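Local coordinates for glutamine amidotransferase type-2 domain-containing protein (Pseudomonas aeruginosa PAO1, PDB 1TE5) that is predicted to act as a class-II glutamine amidotransferase, probably releasing ammonia from glutamine for transfer to an acceptor that remains unidentified, at residues R96-R101 with R139-F144; F114-G119 with F133-N138; D162-R165 with V169-A172; A172-S175 with L180-F183. All coordinates share one frame; numbering follows the deposited sequence.

Contact 1: residues R96-R101 with R139-F144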
loop_
_atom_site.group_PDB
_atom_site.type_symbol
_atom_site.label_atom_id
_atom_site.label_comp_id
_atom_site.label_asym_id
_atom_site.label_seq_id
_atom_site.Cartn_x
_atom_site.Cartn_y
_atom_site.Cartn_z
ATOM N N ARG A 96 -7.721 -4.098 0.855
ATOM C CA ARG A 96 -8.756 -3.660 1.787
ATOM C C ARG A 96 -8.777 -4.613 2.971
ATOM O O ARG A 96 -8.694 -5.829 2.787
ATOM C CB ARG A 96 -10.122 -3.611 1.099
ATOM C CG ARG A 96 -10.882 -2.330 1.393
ATOM C CD ARG A 96 -11.675 -1.817 0.195
ATOM N NE ARG A 96 -10.728 -1.452 -0.849
ATOM C CZ ARG A 96 -10.956 -0.539 -1.787
ATOM N NH1 ARG A 96 -10.030 -0.294 -2.694
ATOM N NH2 ARG A 96 -12.098 0.138 -1.820
ATOM N N GLU A 97 -8.817 -4.073 4.188
ATOM C CA GLU A 97 -8.837 -4.939 5.364
ATOM C C GLU A 97 -10.235 -5.375 5.757
ATOM O O GLU A 97 -11.187 -4.597 5.694
ATOM C CB GLU A 97 -8.111 -4.306 6.562
ATOM C CG GLU A 97 -8.914 -3.304 7.379
ATOM C CD GLU A 97 -9.629 -3.901 8.597
ATOM O OE1 GLU A 97 -9.467 -5.097 8.925
ATOM O OE2 GLU A 97 -10.366 -3.136 9.234
ATOM N N LEU A 98 -10.331 -6.645 6.123
ATOM C CA LEU A 98 -11.557 -7.278 6.569
ATOM C C LEU A 98 -11.098 -8.262 7.648
ATOM O O LEU A 98 -10.163 -9.039 7.446
ATOM C CB LEU A 98 -12.254 -8.014 5.414
ATOM C CG LEU A 98 -13.727 -8.402 5.614
ATOM C CD1 LEU A 98 -14.367 -8.728 4.289
ATOM C CD2 LEU A 98 -13.861 -9.569 6.566
ATOM N N GLY A 99 -11.713 -8.174 8.821
ATOM C CA GLY A 99 -11.354 -9.068 9.904
ATOM C C GLY A 99 -9.939 -8.937 10.441
ATOM O O GLY A 99 -9.421 -9.873 11.036
ATOM N N GLY A 100 -9.331 -7.768 10.289
ATOM C CA GLY A 100 -7.981 -7.593 10.797
ATOM C C GLY A 100 -6.913 -8.230 9.929
ATOM O O GLY A 100 -5.804 -8.509 10.395
ATOM N N ARG A 101 -7.261 -8.478 8.669
ATOM C CA ARG A 101 -6.348 -9.059 7.687
ATOM C C ARG A 101 -6.409 -8.183 6.428
ATOM O O ARG A 101 -7.466 -7.654 6.095
ATOM C CB ARG A 101 -6.780 -10.484 7.303
ATOM C CG ARG A 101 -7.091 -11.434 8.447
ATOM C CD ARG A 101 -5.926 -11.622 9.410
ATOM N NE ARG A 101 -4.722 -12.124 8.758
ATOM C CZ ARG A 101 -4.099 -13.248 9.096
ATOM N NH1 ARG A 101 -3.005 -13.610 8.439
ATOM N NH2 ARG A 101 -4.574 -14.017 10.077
ATOM N N ARG A 139 -20.254 -9.105 0.651
ATOM C CA ARG A 139 -20.967 -10.363 0.814
ATOM C C ARG A 139 -20.332 -11.194 1.914
ATOM O O ARG A 139 -21.014 -11.957 2.598
ATOM C CB ARG A 139 -20.928 -11.156 -0.485
ATOM C CG ARG A 139 -21.547 -10.448 -1.660
ATOM C CD ARG A 139 -21.295 -11.248 -2.909
ATOM N NE ARG A 139 -21.980 -10.690 -4.062
ATOM C CZ ARG A 139 -22.635 -11.421 -4.957
ATOM N NH1 ARG A 139 -23.232 -10.830 -5.985
ATOM N NH2 ARG A 139 -22.689 -12.743 -4.823
ATOM N N VAL A 140 -19.010 -11.124 2.008
ATOM C CA VAL A 140 -18.282 -11.862 3.038
ATOM C C VAL A 140 -18.523 -11.201 4.392
ATOM O O VAL A 140 -18.703 -11.890 5.390
ATOM C CB VAL A 140 -16.742 -11.931 2.740
ATOM C CG1 VAL A 140 -15.985 -12.570 3.890
ATOM C CG2 VAL A 140 -16.490 -12.735 1.491
ATOM N N ARG A 141 -18.523 -9.870 4.422
ATOM C CA ARG A 141 -18.739 -9.129 5.658
ATOM C C ARG A 141 -20.175 -9.290 6.173
ATOM O O ARG A 141 -20.401 -9.370 7.382
ATOM C CB ARG A 141 -18.377 -7.642 5.472
ATOM C CG ARG A 141 -18.637 -6.761 6.705
ATOM C CD ARG A 141 -17.394 -6.016 7.217
ATOM N NE ARG A 141 -17.127 -6.131 8.653
ATOM C CZ ARG A 141 -15.946 -6.458 9.190
ATOM N NH1 ARG A 141 -15.811 -6.533 10.509
ATOM N NH2 ARG A 141 -14.898 -6.721 8.418
ATOM N N ARG A 142 -21.143 -9.348 5.262
ATOM C CA ARG A 142 -22.545 -9.500 5.650
ATOM C C ARG A 142 -22.811 -10.904 6.183
ATOM O O ARG A 142 -23.432 -11.070 7.236
ATOM C CB ARG A 142 -23.463 -9.197 4.465
ATOM C CG ARG A 142 -24.867 -8.773 4.859
ATOM C CD ARG A 142 -25.627 -8.232 3.659
ATOM N NE ARG A 142 -27.008 -7.886 3.992
ATOM C CZ ARG A 142 -27.981 -8.773 4.214
ATOM N NH1 ARG A 142 -29.209 -8.357 4.509
ATOM N NH2 ARG A 142 -27.731 -10.077 4.142
ATOM N N ALA A 143 -22.349 -11.913 5.450
ATOM C CA ALA A 143 -22.528 -13.303 5.847
ATOM C C ALA A 143 -21.676 -13.710 7.055
ATOM O O ALA A 143 -22.029 -14.642 7.775
ATOM C CB ALA A 143 -22.244 -14.218 4.675
ATOM N N PHE A 144 -20.558 -13.026 7.273
ATOM C CA PHE A 144 -19.665 -13.341 8.392
ATOM C C PHE A 144 -19.149 -12.086 9.082
ATOM O O PHE A 144 -18.039 -11.619 8.810
ATOM C CB PHE A 144 -18.472 -14.184 7.919
ATOM C CG PHE A 144 -18.862 -15.372 7.091
ATOM C CD1 PHE A 144 -18.657 -15.368 5.713
ATOM C CD2 PHE A 144 -19.491 -16.466 7.675
ATOM C CE1 PHE A 144 -19.080 -16.431 4.923
ATOM C CE2 PHE A 144 -19.916 -17.531 6.898
ATOM C CZ PHE A 144 -19.712 -17.513 5.514
HETATM O O HOH W 1 -12.571 -5.380 9.699
#

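Contact 2: residues F114-G119 with F133-N138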
loop_
_atom_site.group_PDB
_atom_site.type_symbol
_atom_site.label_atom_id
_atom_site.label_comp_id
_atom_site.label_asym_id
_atom_site.label_seq_id
_atom_site.Cartn_x
_atom_site.Cartn_y
_atom_site.Cartn_z
ATOM N N PHE A 114 -22.320 -4.560 -15.178
ATOM C CA PHE A 114 -22.041 -4.906 -13.793
ATOM C C PHE A 114 -22.352 -3.690 -12.937
ATOM O O PHE A 114 -21.710 -2.647 -13.071
ATOM C CB PHE A 114 -20.578 -5.316 -13.639
ATOM C CG PHE A 114 -20.262 -5.933 -12.310
ATOM C CD1 PHE A 114 -19.329 -5.345 -11.466
ATOM C CD2 PHE A 114 -20.916 -7.090 -11.893
ATOM C CE1 PHE A 114 -19.051 -5.898 -10.222
ATOM C CE2 PHE A 114 -20.645 -7.654 -10.649
ATOM C CZ PHE A 114 -19.712 -7.056 -9.811
ATOM N N GLN A 115 -23.324 -3.833 -12.041
ATOM C CA GLN A 115 -23.754 -2.730 -11.176
ATOM C C GLN A 115 -24.138 -3.169 -9.758
ATOM O O GLN A 115 -25.286 -3.010 -9.331
ATOM C CB GLN A 115 -24.928 -1.996 -11.839
ATOM C CG GLN A 115 -25.842 -2.881 -12.724
ATOM C CD GLN A 115 -26.593 -3.976 -11.957
ATOM O OE1 GLN A 115 -27.800 -3.856 -11.710
ATOM N NE2 GLN A 115 -25.885 -5.056 -11.603
ATOM N N PRO A 116 -23.159 -3.641 -8.975
ATOM C CA PRO A 116 -23.408 -4.092 -7.603
ATOM C C PRO A 116 -23.998 -3.008 -6.710
ATOM O O PRO A 116 -23.754 -1.819 -6.923
ATOM C CB PRO A 116 -22.017 -4.506 -7.130
ATOM C CG PRO A 116 -21.129 -3.552 -7.852
ATOM C CD PRO A 116 -21.711 -3.574 -9.244
ATOM N N LYS A 117 -24.797 -3.421 -5.731
ATOM C CA LYS A 117 -25.409 -2.477 -4.796
ATOM C C LYS A 117 -24.338 -1.934 -3.851
ATOM O O LYS A 117 -23.618 -2.706 -3.211
ATOM C CB LYS A 117 -26.495 -3.167 -3.973
ATOM C CG LYS A 117 -27.504 -3.949 -4.794
ATOM C CD LYS A 117 -28.390 -4.802 -3.893
ATOM C CE LYS A 117 -27.561 -5.710 -2.994
ATOM N NZ LYS A 117 -26.636 -6.564 -3.781
ATOM N N PRO A 118 -24.216 -0.598 -3.761
ATOM C CA PRO A 118 -23.231 0.054 -2.892
ATOM C C PRO A 118 -23.345 -0.469 -1.465
ATOM O O PRO A 118 -24.453 -0.632 -0.941
ATOM C CB PRO A 118 -23.625 1.521 -2.989
ATOM C CG PRO A 118 -24.123 1.626 -4.386
ATOM C CD PRO A 118 -25.004 0.408 -4.492
ATOM N N GLY A 119 -22.203 -0.730 -0.840
ATOM C CA GLY A 119 -22.211 -1.259 0.509
ATOM C C GLY A 119 -21.116 -0.689 1.373
ATOM O O GLY A 119 -20.705 0.451 1.173
ATOM N N PHE A 133 -14.408 -6.379 -6.399
ATOM C CA PHE A 133 -13.662 -6.661 -5.171
ATOM C C PHE A 133 -14.446 -6.240 -3.926
ATOM O O PHE A 133 -14.565 -6.998 -2.957
ATOM C CB PHE A 133 -12.316 -5.925 -5.190
ATOM C CG PHE A 133 -11.442 -6.207 -3.992
ATOM C CD1 PHE A 133 -10.519 -5.262 -3.557
ATOM C CD2 PHE A 133 -11.530 -7.427 -3.313
ATOM C CE1 PHE A 133 -9.683 -5.522 -2.459
ATOM C CE2 PHE A 133 -10.703 -7.703 -2.213
ATOM C CZ PHE A 133 -9.773 -6.744 -1.786
ATOM N N CYS A 134 -14.897 -4.994 -3.930
ATOM C CA CYS A 134 -15.664 -4.452 -2.828
ATOM C C CYS A 134 -16.946 -5.234 -2.614
ATOM O O CYS A 134 -17.266 -5.576 -1.484
ATOM C CB CYS A 134 -15.983 -2.989 -3.084
ATOM S SG CYS A 134 -14.519 -1.960 -3.104
ATOM N N ASP A 135 -17.663 -5.525 -3.698
ATOM C CA ASP A 135 -18.914 -6.268 -3.616
ATOM C C ASP A 135 -18.713 -7.630 -2.965
ATOM O O ASP A 135 -19.503 -8.040 -2.101
ATOM C CB ASP A 135 -19.532 -6.443 -5.002
ATOM C CG ASP A 135 -20.920 -7.059 -4.946
ATOM O OD1 ASP A 135 -21.868 -6.379 -4.498
ATOM O OD2 ASP A 135 -21.060 -8.229 -5.347
ATOM N N LEU A 136 -17.671 -8.335 -3.401
ATOM C CA LEU A 136 -17.346 -9.653 -2.859
ATOM C C LEU A 136 -17.039 -9.519 -1.376
ATOM O O LEU A 136 -17.339 -10.415 -0.587
ATOM C CB LEU A 136 -16.139 -10.255 -3.589
ATOM C CG LEU A 136 -15.542 -11.579 -3.095
ATOM C CD1 LEU A 136 -14.952 -12.329 -4.276
ATOM C CD2 LEU A 136 -14.485 -11.345 -2.015
ATOM N N LEU A 137 -16.397 -8.405 -1.027
ATOM C CA LEU A 137 -16.028 -8.106 0.347
ATOM C C LEU A 137 -17.266 -7.818 1.176
ATOM O O LEU A 137 -17.302 -8.133 2.362
ATOM C CB LEU A 137 -15.064 -6.909 0.392
ATOM C CG LEU A 137 -13.593 -7.185 0.070
ATOM C CD1 LEU A 137 -12.829 -5.892 0.037
ATOM C CD2 LEU A 137 -12.994 -8.119 1.099
ATOM N N ASN A 138 -18.270 -7.215 0.551
ATOM C CA ASN A 138 -19.522 -6.878 1.223
ATOM C C ASN A 138 -20.341 -8.117 1.536
ATOM O O ASN A 138 -21.053 -8.166 2.538
ATOM C CB ASN A 138 -20.351 -5.914 0.376
ATOM C CG ASN A 138 -19.755 -4.524 0.322
ATOM O OD1 ASN A 138 -20.121 -3.713 -0.529
ATOM N ND2 ASN A 138 -18.852 -4.230 1.247
#

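Contact 3: residues D162-R165 with V169-A172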
loop_
_atom_site.group_PDB
_atom_site.type_symbol
_atom_site.label_atom_id
_atom_site.label_comp_id
_atom_site.label_asym_id
_atom_site.label_seq_id
_atom_site.Cartn_x
_atom_site.Cartn_y
_atom_site.Cartn_z
ATOM N N ASP A 162 -19.015 -17.006 -9.298
ATOM C CA ASP A 162 -19.952 -17.629 -10.225
ATOM C C ASP A 162 -20.853 -16.586 -10.866
ATOM O O ASP A 162 -21.129 -16.635 -12.066
ATOM C CB ASP A 162 -20.823 -18.655 -9.495
ATOM C CG ASP A 162 -20.364 -20.082 -9.724
ATOM O OD1 ASP A 162 -20.105 -20.445 -10.894
ATOM O OD2 ASP A 162 -20.280 -20.844 -8.734
ATOM N N GLU A 163 -21.358 -15.679 -10.040
ATOM C CA GLU A 163 -22.232 -14.619 -10.512
ATOM C C GLU A 163 -21.529 -13.637 -11.430
ATOM O O GLU A 163 -22.125 -13.140 -12.383
ATOM C CB GLU A 163 -22.828 -13.847 -9.339
ATOM C CG GLU A 163 -24.115 -14.422 -8.796
ATOM C CD GLU A 163 -24.929 -13.369 -8.081
ATOM O OE1 GLU A 163 -25.282 -12.358 -8.735
ATOM O OE2 GLU A 163 -25.205 -13.542 -6.872
ATOM N N TYR A 164 -20.293 -13.291 -11.086
ATOM C CA TYR A 164 -19.518 -12.350 -11.881
ATOM C C TYR A 164 -19.194 -12.920 -13.264
ATOM O O TYR A 164 -19.206 -12.188 -14.251
ATOM C CB TYR A 164 -18.224 -11.963 -11.152
ATOM C CG TYR A 164 -18.418 -11.370 -9.773
ATOM C CD1 TYR A 164 -19.585 -10.687 -9.440
ATOM C CD2 TYR A 164 -17.443 -11.521 -8.792
ATOM C CE1 TYR A 164 -19.777 -10.175 -8.157
ATOM C CE2 TYR A 164 -17.623 -11.013 -7.511
ATOM C CZ TYR A 164 -18.794 -10.347 -7.198
ATOM O OH TYR A 164 -19.001 -9.889 -5.919
ATOM N N ARG A 165 -18.902 -14.218 -13.329
ATOM C CA ARG A 165 -18.574 -14.858 -14.603
ATOM C C ARG A 165 -19.781 -14.933 -15.540
ATOM O O ARG A 165 -19.641 -15.168 -16.741
ATOM C CB ARG A 165 -17.945 -16.243 -14.378
ATOM C CG ARG A 165 -18.906 -17.402 -14.156
ATOM C CD ARG A 165 -18.164 -18.551 -13.479
ATOM N NE ARG A 165 -18.539 -19.879 -13.964
ATOM C CZ ARG A 165 -18.066 -20.425 -15.083
ATOM N NH1 ARG A 165 -18.452 -21.642 -15.445
ATOM N NH2 ARG A 165 -17.219 -19.748 -15.850
ATOM N N VAL A 169 -15.743 -12.230 -18.401
ATOM C CA VAL A 169 -14.567 -12.998 -17.996
ATOM C C VAL A 169 -14.164 -12.608 -16.579
ATOM O O VAL A 169 -13.957 -11.425 -16.292
ATOM C CB VAL A 169 -13.351 -12.726 -18.925
ATOM C CG1 VAL A 169 -12.117 -13.483 -18.422
ATOM C CG2 VAL A 169 -13.675 -13.122 -20.361
ATOM N N PHE A 170 -14.044 -13.596 -15.697
ATOM C CA PHE A 170 -13.650 -13.308 -14.331
ATOM C C PHE A 170 -12.574 -14.230 -13.774
ATOM O O PHE A 170 -12.867 -15.178 -13.050
ATOM C CB PHE A 170 -14.862 -13.282 -13.399
ATOM C CG PHE A 170 -14.572 -12.657 -12.056
ATOM C CD1 PHE A 170 -14.403 -11.282 -11.937
ATOM C CD2 PHE A 170 -14.454 -13.446 -10.914
ATOM C CE1 PHE A 170 -14.120 -10.701 -10.705
ATOM C CE2 PHE A 170 -14.171 -12.876 -9.683
ATOM C CZ PHE A 170 -14.003 -11.501 -9.576
ATOM N N ASN A 171 -11.331 -13.968 -14.151
ATOM C CA ASN A 171 -10.204 -14.736 -13.650
ATOM C C ASN A 171 -9.753 -13.871 -12.481
ATOM O O ASN A 171 -9.590 -12.656 -12.643
ATOM C CB ASN A 171 -9.106 -14.829 -14.709
ATOM C CG ASN A 171 -9.587 -15.493 -15.983
ATOM O OD1 ASN A 171 -9.880 -16.684 -15.998
ATOM N ND2 ASN A 171 -9.687 -14.718 -17.058
ATOM N N ALA A 172 -9.603 -14.459 -11.299
ATOM C CA ALA A 172 -9.214 -13.666 -10.141
ATOM C C ALA A 172 -8.313 -14.360 -9.143
ATOM O O ALA A 172 -8.232 -15.587 -9.101
ATOM C CB ALA A 172 -10.459 -13.148 -9.438
#

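Contact 4: residues A172-S175 with L180-F183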
loop_
_atom_site.group_PDB
_atom_site.type_symbol
_atom_site.label_atom_id
_atom_site.label_comp_id
_atom_site.label_asym_id
_atom_site.label_seq_id
_atom_site.Cartn_x
_atom_site.Cartn_y
_atom_site.Cartn_z
ATOM N N ALA A 172 -9.603 -14.459 -11.299
ATOM C CA ALA A 172 -9.214 -13.666 -10.141
ATOM C C ALA A 172 -8.313 -14.360 -9.143
ATOM O O ALA A 172 -8.232 -15.587 -9.101
ATOM C CB ALA A 172 -10.459 -13.148 -9.438
ATOM N N LEU A 173 -7.591 -13.548 -8.380
ATOM C CA LEU A 173 -6.702 -14.027 -7.333
ATOM C C LEU A 173 -7.064 -13.205 -6.098
ATOM O O LEU A 173 -7.154 -11.974 -6.165
ATOM C CB LEU A 173 -5.233 -13.789 -7.691
ATOM C CG LEU A 173 -4.675 -14.344 -9.001
ATOM C CD1 LEU A 173 -3.215 -13.950 -9.103
ATOM C CD2 LEU A 173 -4.851 -15.857 -9.070
ATOM N N ILE A 174 -7.324 -13.891 -4.991
ATOM C CA ILE A 174 -7.681 -13.223 -3.741
ATOM C C ILE A 174 -6.875 -13.847 -2.606
ATOM O O ILE A 174 -6.603 -15.043 -2.618
ATOM C CB ILE A 174 -9.188 -13.356 -3.461
ATOM C CG1 ILE A 174 -9.978 -12.847 -4.668
ATOM C CG2 ILE A 174 -9.552 -12.565 -2.217
ATOM C CD1 ILE A 174 -11.428 -13.215 -4.658
ATOM N N SER A 175 -6.528 -13.040 -1.612
ATOM C CA SER A 175 -5.751 -13.558 -0.524
ATOM C C SER A 175 -5.908 -12.686 0.694
ATOM O O SER A 175 -6.245 -11.507 0.565
ATOM C CB SER A 175 -4.277 -13.615 -0.924
ATOM O OG SER A 175 -3.435 -13.986 0.151
ATOM N N LEU A 180 -4.447 -18.348 -0.677
ATOM C CA LEU A 180 -4.525 -17.644 -1.936
ATOM C C LEU A 180 -5.611 -18.313 -2.741
ATOM O O LEU A 180 -5.438 -19.431 -3.209
ATOM C CB LEU A 180 -3.176 -17.727 -2.661
ATOM C CG LEU A 180 -2.998 -17.138 -4.061
ATOM C CD1 LEU A 180 -3.777 -15.861 -4.224
ATOM C CD2 LEU A 180 -1.526 -16.885 -4.284
ATOM N N PHE A 181 -6.756 -17.653 -2.833
ATOM C CA PHE A 181 -7.891 -18.157 -3.582
ATOM C C PHE A 181 -7.701 -17.861 -5.065
ATOM O O PHE A 181 -7.373 -16.746 -5.458
ATOM C CB PHE A 181 -9.177 -17.514 -3.071
ATOM C CG PHE A 181 -10.418 -17.972 -3.782
ATOM C CD1 PHE A 181 -11.131 -17.095 -4.591
ATOM C CD2 PHE A 181 -10.890 -19.266 -3.621
ATOM C CE1 PHE A 181 -12.296 -17.496 -5.225
ATOM C CE2 PHE A 181 -12.061 -19.678 -4.255
ATOM C CZ PHE A 181 -12.762 -18.789 -5.057
ATOM N N THR A 182 -7.913 -18.870 -5.922
ATOM C CA THR A 182 -7.849 -18.641 -7.381
ATOM C C THR A 182 -9.194 -19.054 -7.980
ATOM O O THR A 182 -9.912 -19.921 -7.468
ATOM C CB THR A 182 -6.761 -19.433 -8.160
ATOM O OG1 THR A 182 -7.132 -20.809 -8.287
ATOM C CG2 THR A 182 -5.467 -19.343 -7.455
ATOM N N PHE A 183 -9.538 -18.398 -9.052
ATOM C CA PHE A 183 -10.772 -18.650 -9.795
ATOM C C PHE A 183 -10.492 -18.462 -11.276
ATOM O O PHE A 183 -9.980 -17.422 -11.691
ATOM C CB PHE A 183 -11.912 -17.722 -9.362
ATOM C CG PHE A 183 -13.245 -18.069 -9.987
ATOM C CD1 PHE A 183 -14.056 -19.045 -9.421
ATOM C CD2 PHE A 183 -13.677 -17.439 -11.153
ATOM C CE1 PHE A 183 -15.268 -19.388 -10.007
ATOM C CE2 PHE A 183 -14.885 -17.775 -11.742
ATOM C CZ PHE A 183 -15.681 -18.750 -11.169
#

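Contact 1: residues R96-R101 with R139-F144
Leu98 and Gly99, at the tip of a tight hairpin, meet Val140 and Arg141 near the C-terminal end of helix 128-143. Ahead of them, Glu97 turns its carboxylate back under the turn: OE1 accepts a hydrogen bond from Gly100 N at 3.0 Å, nearly along its C-O axis, which ties the side chain to the loop. Its OE2 takes a weak bond from a water that also accepts a hydrogen bond from Gly99 N at 3.1 Å and, weakly, one from Arg141 NH2 at 3.0 Å, so the carboxylate and the guanidinium are bridged only weakly, and OE1 and NH2 themselves stay 5.7 Å apart. The second subunit also reaches this OE2, with the backbone N of its Arg122, and packs its Phe120 on Arg141. Leu98 gives the largest share of the buried surface, with Arg141 next. The leucine has CG anti to the backbone N (chi1 -164°), and its isobutyl group slides past Arg141 in the opposite direction, with CG 3.5 Å from NH2 at the guanidinium edge, while CD1 touches Val140 CG1 at 4.2 Å. The Arg141 chain reaches this spot by bending at chi2 and chi3. Gly99 brings its N to the same edge and, with Gly100, forms the centre of a type I' turn. Leu98 also packs on Leu137 of helix 128-143 and Trp103 of strand 101-108, flanked by Tyr121.

Contact 2: residues F114-G119 with F133-N138
The loop between strand 101-108 and helix 128-143 runs down the outer side of that helix, and Pro116 and Gly119 are where it leans on Asp135 and Asn138, one helical turn apart. Pro116 meets the carboxylate of Asp135 with its ring: CB lies 3.2 Å from OD1 and 3.5 Å from CG, and the two CB atoms are 3.8 Å apart. The Asp135 group is swung out to the proline because its CG stands anti to the backbone N (chi1 -173°). Behind the proline, its CD sits over one face of the Phe114 ring, offset toward the rim, so that the start of the loop folds on itself. Lys117 curls its bent chain back toward the helix, yet NZ remains 4.8 Å from Asp135 OD1, too far for a salt bridge. At the other end Gly119 CA approaches the end of the Asn138 side chain, 4.1 Å from CG. Polar grip on Asp135 comes from the neighbouring turns and helix, as OD2 accepts the hydroxyl of Tyr164 and forms a salt bridge with Arg139 NE. The two segments meet by van der Waals contact, chiefly Pro116 CB against the Asp135 carboxylate; the backbone N of Lys117 is even buried with no partner. Arg139, with Lys117 at longer range, probably helps to stabilise the negative charge of Asp135 beside the proline.

Contact 3: residues D162-R165 with V169-A172
Tyr164, late in helix 150-165, leans over Phe170, which follows a short loop and leads into strand 171-175. Its CB already lies above the ring, 4.0 Å from the centroid of Phe170 and only 16° off the ring normal, a CH-pi contact made by the first carbon of the side chain. From there the tyrosine runs alongside the phenylalanine, both pointing the same way, with CG placed beside the backbone N (chi1 -57°). CD2 comes down on the far rim, 3.5 Å from Phe170 CZ and 3.7 Å from CE2, and CE2 of Tyr164 is the next atom to reach CZ, at 4.2 Å. The pair is an edge-to-face stack: the edge of the tyrosine is turned to the face of the phenylalanine, centroids 5.1 Å apart and planes at 68°. CD1 touches the Phe114 ring, the two planes being nearly perpendicular, and OH, at the tip, hydrogen-bonds Asp135 OD2 of helix 128-143. Arg165 adds a looser touch, its CB 4.4 Å from Phe170 CB, before its chain turns off to a weak salt bridge from NE to Asp162 OD1 and a bond from NH2 to Ser240. The aromatic pair is thus wedged between helix 128-143, which supplies Leu136 and Ala132, and the sheet, where Phe170 meets His107 of strand 101-108 and Phe183 of strand 180-183.

Contact 4: residues A172-S175 with L180-F183
Phe181 O is gripped by two groups of the facing strand: Ile174 N donates to it at 2.9 Å in the carbonyl plane, nearly straight at 166°, and Leu173 CA adds a CA-H...O contact at 3.4 Å. The return bond, from Phe181 N to Ile174 O, completes a hydrogen-bonded antiparallel pair. Ala172 and Phe183 form the next such pair, with Ala172 N reaching Phe183 O at 3.0 Å and Phe183 N reaching Ala172 O at 3.1 Å. Between them Leu173 and Thr182 form a non-hydrogen-bonded pair, their backbone bonds going to the flanking strands. On the side of the sheet that carries these two, Leu173 CD2 touches Thr182 CG2 at 3.9 Å, their chains meeting at a slant, and Leu180 CD1 reaches Ser175 CB at 4.0 Å. Leu180 has CG anti to its backbone N (chi1 176°), which carries CD1 across to the partner strand. The opposite side is more aromatic: Ile174 and Phe181 point the same way, and Ile174 CD1 meets the ring edge at CD1, 3.9 Å away. Ser175 OG is held by the connecting turn, bonding Trp179 O and Gly177 N. Leu173 and Leu180 pack on Ile75 of strand 73-80, in the seven-stranded sheet, whereas Phe181 and Phe183 lie under helix 150-165. A beta hairpin layered between sheet and helices is characteristic of the alpha-beta-beta-alpha sandwich of Ntn-type amidotransferases.

From the N terminus, strand 94-98 opens contact 1, whose loop closes only at the end of helix 128-143. Contact 2 is nested inside it, fastening the intervening loop 114-119 to the same helix, and the two touch where Leu98 and Arg96 pack on Leu137. Contact 3 follows in series: it closes the short connection from helix 150-165 into strand 171-175, and meets contact 2 through Tyr164 and contact 1 through Arg139 and Glu163. Contact 4 begins on Ala172, which it shares with contact 3, and closes the hairpin with strand 180-183. None cross; together they bind two consecutive helices to one six-stranded sheet.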